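PDB 4CN9: proximal thread matrix protein 1 from Mytilus galloprovincialis, which probably binds collagen as a matrix component of the mussel byssal thread, through von Willebrand factor type A domains, and carries zinc ions. Local coordinates for residues K147-N152 against H188-E193. Numbering follows the deposited sequence.
Sequences KHVREN and HKLKAE
R150 reaches against K189, L190 and E193 and makes most of the contact between two neighbouring helices, a worked example of how a long arginine can fill an interhelical groove with its carbons while its charge is paired about one turn earlier on the facing helix. The helical segments 147-152 and 188-192 run roughly the same way, their axes 9.4 Å apart and inclined at 35°.

Apolar packing forms the floor. CD1 of L190 comes up beneath the root of the arginine, 3.7 Å from CB of R150, and at 4.2 Å just reaches CG1 of V149. It gets there because CG of L190 is anti to the backbone N (chi1 -176°), which swings the branch toward helix 142-153. V149 in turn rests on I57 and L59 of strand 54-61, and L190 touches V195 of strand 195-202, so this layer continues into the central sheet.

Above it, the aliphatic part of R150 runs out straight and then bends at chi3 (48°). NE is thereby laid 3.6 Å from CB of K189. CD of K189 lies over one guanidinium face near its rim, and CG of E151 over the opposite face, likewise off-centre.

The main ionic bond also joins the helices: NH2 of R150 reaches across to E186. A longer one runs to E151, whose OE2 also receives NZ of K147 at 2.8 Å. These carboxylates probably ease the closeness of like charges where NH2 of R150 comes within 4.2 Å of NZ of K189. E193 crosses R150 at about a right angle and touches its methylenes, OE2 3.4 Å from CG of R150, without pairing with the guanidinium.

Such side-by-side helices covering a mostly parallel sheet are characteristic of the Rossmann-like von Willebrand factor type A fold.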
ATOM      1  N   LYS A 147      -7.774   0.802  16.383  1.00 21.62           N
ATOM      2  CA  LYS A 147      -9.061   0.217  16.754  1.00 20.82           C
ATOM      3  C   LYS A 147     -10.060   1.317  17.084  1.00 20.42           C
ATOM      4  O   LYS A 147     -11.199   1.320  16.604  1.00 22.21           O
ATOM      5  CB  LYS A 147      -8.865  -0.685  17.969  1.00 20.32           C
ATOM      6  CG  LYS A 147     -10.129  -1.378  18.475  1.00 22.99           C
ATOM      7  CD  LYS A 147      -9.811  -2.183  19.740  1.00 30.14           C
ATOM      8  CE  LYS A 147     -11.060  -2.498  20.538  1.00 38.37           C
ATOM      9  NZ  LYS A 147     -11.899  -3.495  19.840  1.00 44.06           N
ATOM     10  N   HIS A 148      -9.630   2.261  17.911  1.00 17.59           N
ATOM     11  CA  HIS A 148     -10.486   3.394  18.270  1.00 22.72           C
ATOM     12  C   HIS A 148     -10.952   4.166  17.022  1.00 20.43           C
ATOM     13  O   HIS A 148     -12.120   4.573  16.906  1.00 19.23           O
ATOM     14  CB  HIS A 148      -9.725   4.307  19.232  1.00 22.17           C
ATOM     15  CG  HIS A 148     -10.517   5.484  19.709  1.00 24.63           C
ATOM     16  ND1 HIS A 148     -11.236   5.472  20.884  1.00 24.89           N
ATOM     17  CD2 HIS A 148     -10.698   6.717  19.172  1.00 27.06           C
ATOM     18  CE1 HIS A 148     -11.818   6.646  21.058  1.00 27.04           C
ATOM     19  NE2 HIS A 148     -11.508   7.419  20.032  1.00 27.52           N
ATOM     20  N   VAL A 149     -10.039   4.360  16.076  1.00 21.60           N
ATOM     21  CA  VAL A 149     -10.362   5.068  14.840  1.00 19.78           C
ATOM     22  C   VAL A 149     -11.407   4.297  14.017  1.00 20.09           C
ATOM     23  O   VAL A 149     -12.377   4.872  13.533  1.00 21.46           O
ATOM     24  CB  VAL A 149      -9.082   5.360  14.013  1.00 20.11           C
ATOM     25  CG1 VAL A 149      -9.436   5.794  12.609  1.00 21.52           C
ATOM     26  CG2 VAL A 149      -8.233   6.432  14.712  1.00 21.86           C
ATOM     27  N   ARG A 150     -11.220   2.992  13.883  1.00 20.69           N
ATOM     28  CA  ARG A 150     -12.197   2.173  13.162  1.00 23.77           C
ATOM     29  C   ARG A 150     -13.583   2.175  13.835  1.00 21.47           C
ATOM     30  O   ARG A 150     -14.599   2.331  13.172  1.00 24.51           O
ATOM     31  CB  ARG A 150     -11.691   0.737  13.039  1.00 24.47           C
ATOM     32  CG  ARG A 150     -12.668  -0.184  12.315  1.00 27.00           C
ATOM     33  CD  ARG A 150     -12.115  -1.594  12.172  1.00 31.78           C
ATOM     34  NE  ARG A 150     -11.576  -2.131  13.422  1.00 31.67           N
ATOM     35  CZ  ARG A 150     -12.285  -2.779  14.349  1.00 36.79           C
ATOM     36  NH1 ARG A 150     -13.587  -2.974  14.197  1.00 36.16           N
ATOM     37  NH2 ARG A 150     -11.682  -3.238  15.442  1.00 35.01           N
ATOM     38  N   GLU A 151     -13.612   2.014  15.155  1.00 20.78           N
ATOM     39  CA  GLU A 151     -14.863   1.837  15.881  1.00 21.20           C
ATOM     40  C   GLU A 151     -15.589   3.156  16.208  1.00 26.19           C
ATOM     41  O   GLU A 151     -16.812   3.189  16.279  1.00 26.86           O
ATOM     42  CB  GLU A 151     -14.603   1.047  17.179  1.00 24.60           C
ATOM     43  CG  GLU A 151     -14.124  -0.391  16.943  1.00 28.22           C
ATOM     44  CD  GLU A 151     -13.900  -1.205  18.229  1.00 34.59           C
ATOM     45  OE1 GLU A 151     -13.798  -0.626  19.326  1.00 32.14           O
ATOM     46  OE2 GLU A 151     -13.819  -2.446  18.132  1.00 46.59           O
ATOM     47  N   ASN A 152     -14.847   4.239  16.407  1.00 19.13           N
ATOM     48  CA  ASN A 152     -15.447   5.504  16.832  1.00 18.95           C
ATOM     49  C   ASN A 152     -15.303   6.639  15.825  1.00 20.30           C
ATOM     50  O   ASN A 152     -16.285   7.307  15.486  1.00 18.47           O
ATOM     51  CB  ASN A 152     -14.844   5.967  18.165  1.00 21.57           C
ATOM     52  CG  ASN A 152     -15.200   5.051  19.323  1.00 28.35           C
ATOM     53  OD1 ASN A 152     -15.378   3.850  19.152  1.00 28.55           O
ATOM     54  ND2 ASN A 152     -15.311   5.627  20.513  1.00 27.03           N
ATOM     55  N   HIS A 188      -5.294  -4.023   9.514  1.00 25.98           N
ATOM     56  CA  HIS A 188      -5.989  -4.834   8.516  1.00 27.46           C
ATOM     57  C   HIS A 188      -7.501  -4.557   8.512  1.00 23.71           C
ATOM     58  O   HIS A 188      -8.090  -4.305   7.473  1.00 25.61           O
ATOM     59  CB  HIS A 188      -5.723  -6.324   8.783  1.00 31.89           C
ATOM     60  CG  HIS A 188      -6.520  -7.246   7.916  1.00 35.45           C
ATOM     61  ND1 HIS A 188      -6.148  -7.561   6.626  1.00 40.20           N
ATOM     62  CD2 HIS A 188      -7.669  -7.924   8.153  1.00 41.79           C
ATOM     63  CE1 HIS A 188      -7.035  -8.388   6.103  1.00 40.60           C
ATOM     64  NE2 HIS A 188      -7.971  -8.620   7.006  1.00 42.88           N
ATOM     65  N   LYS A 189      -8.124  -4.578   9.685  1.00 26.81           N
ATOM     66  CA  LYS A 189      -9.565  -4.323   9.760  1.00 26.17           C
ATOM     67  C   LYS A 189      -9.892  -2.904   9.303  1.00 26.34           C
ATOM     68  O   LYS A 189     -10.883  -2.652   8.614  1.00 25.23           O
ATOM     69  CB  LYS A 189     -10.069  -4.538  11.180  1.00 27.43           C
ATOM     70  CG  LYS A 189      -9.987  -5.966  11.675  1.00 34.05           C
ATOM     71  CD  LYS A 189     -10.508  -6.008  13.110  1.00 51.27           C
ATOM     72  CE  LYS A 189     -10.555  -7.397  13.675  1.00 56.63           C
ATOM     73  NZ  LYS A 189     -11.029  -7.389  15.098  1.00 60.80           N
ATOM     74  N   LEU A 190      -9.043  -1.960   9.673  1.00 26.36           N
ATOM     75  CA  LEU A 190      -9.301  -0.574   9.315  1.00 23.45           C
ATOM     76  C   LEU A 190      -9.249  -0.401   7.803  1.00 23.63           C
ATOM     77  O   LEU A 190     -10.163   0.154   7.183  1.00 26.71           O
ATOM     78  CB  LEU A 190      -8.288   0.337  10.028  1.00 27.09           C
ATOM     79  CG  LEU A 190      -8.451   1.841   9.865  1.00 22.66           C
ATOM     80  CD1 LEU A 190      -9.838   2.314  10.316  1.00 23.40           C
ATOM     81  CD2 LEU A 190      -7.339   2.558  10.644  1.00 24.80           C
ATOM     82  N   LYS A 191      -8.194  -0.915   7.189  1.00 26.17           N
ATOM     83  CA  LYS A 191      -8.024  -0.761   5.751  1.00 23.92           C
ATOM     84  C   LYS A 191      -9.103  -1.543   4.990  1.00 28.59           C
ATOM     85  O   LYS A 191      -9.499  -1.147   3.897  1.00 26.37           O
ATOM     86  CB  LYS A 191      -6.605  -1.166   5.322  1.00 23.94           C
ATOM     87  CG  LYS A 191      -5.521  -0.207   5.827  1.00 22.89           C
ATOM     88  CD  LYS A 191      -4.087  -0.581   5.367  1.00 22.33           C
ATOM     89  CE  LYS A 191      -3.568  -1.807   6.071  1.00 25.06           C
ATOM     90  NZ  LYS A 191      -2.191  -2.190   5.650  1.00 23.35           N
ATOM     91  N   ALA A 192      -9.593  -2.632   5.577  1.00 26.57           N
ATOM     92  CA  ALA A 192     -10.646  -3.429   4.939  1.00 33.09           C
ATOM     93  C   ALA A 192     -11.934  -2.614   4.781  1.00 31.85           C
ATOM     94  O   ALA A 192     -12.789  -2.956   3.973  1.00 33.33           O
ATOM     95  CB  ALA A 192     -10.912  -4.709   5.740  1.00 30.63           C
ATOM     96  N   GLU A 193     -12.060  -1.529   5.545  1.00 28.35           N
ATOM     97  CA  GLU A 193     -13.242  -0.678   5.490  1.00 31.99           C
ATOM     98  C   GLU A 193     -13.107   0.438   4.468  1.00 32.46           C
ATOM     99  O   GLU A 193     -13.915   1.354   4.445  1.00 33.88           O
ATOM    100  CB  GLU A 193     -13.533  -0.088   6.874  1.00 36.34           C
ATOM    101  CG  GLU A 193     -13.900  -1.146   7.909  1.00 39.13           C
ATOM    102  CD  GLU A 193     -14.452  -0.558   9.203  1.00 56.62           C
ATOM    103  OE1 GLU A 193     -14.391   0.680   9.371  1.00 60.20           O
ATOM    104  OE2 GLU A 193     -14.952  -1.338  10.052  1.00 50.98           O
TER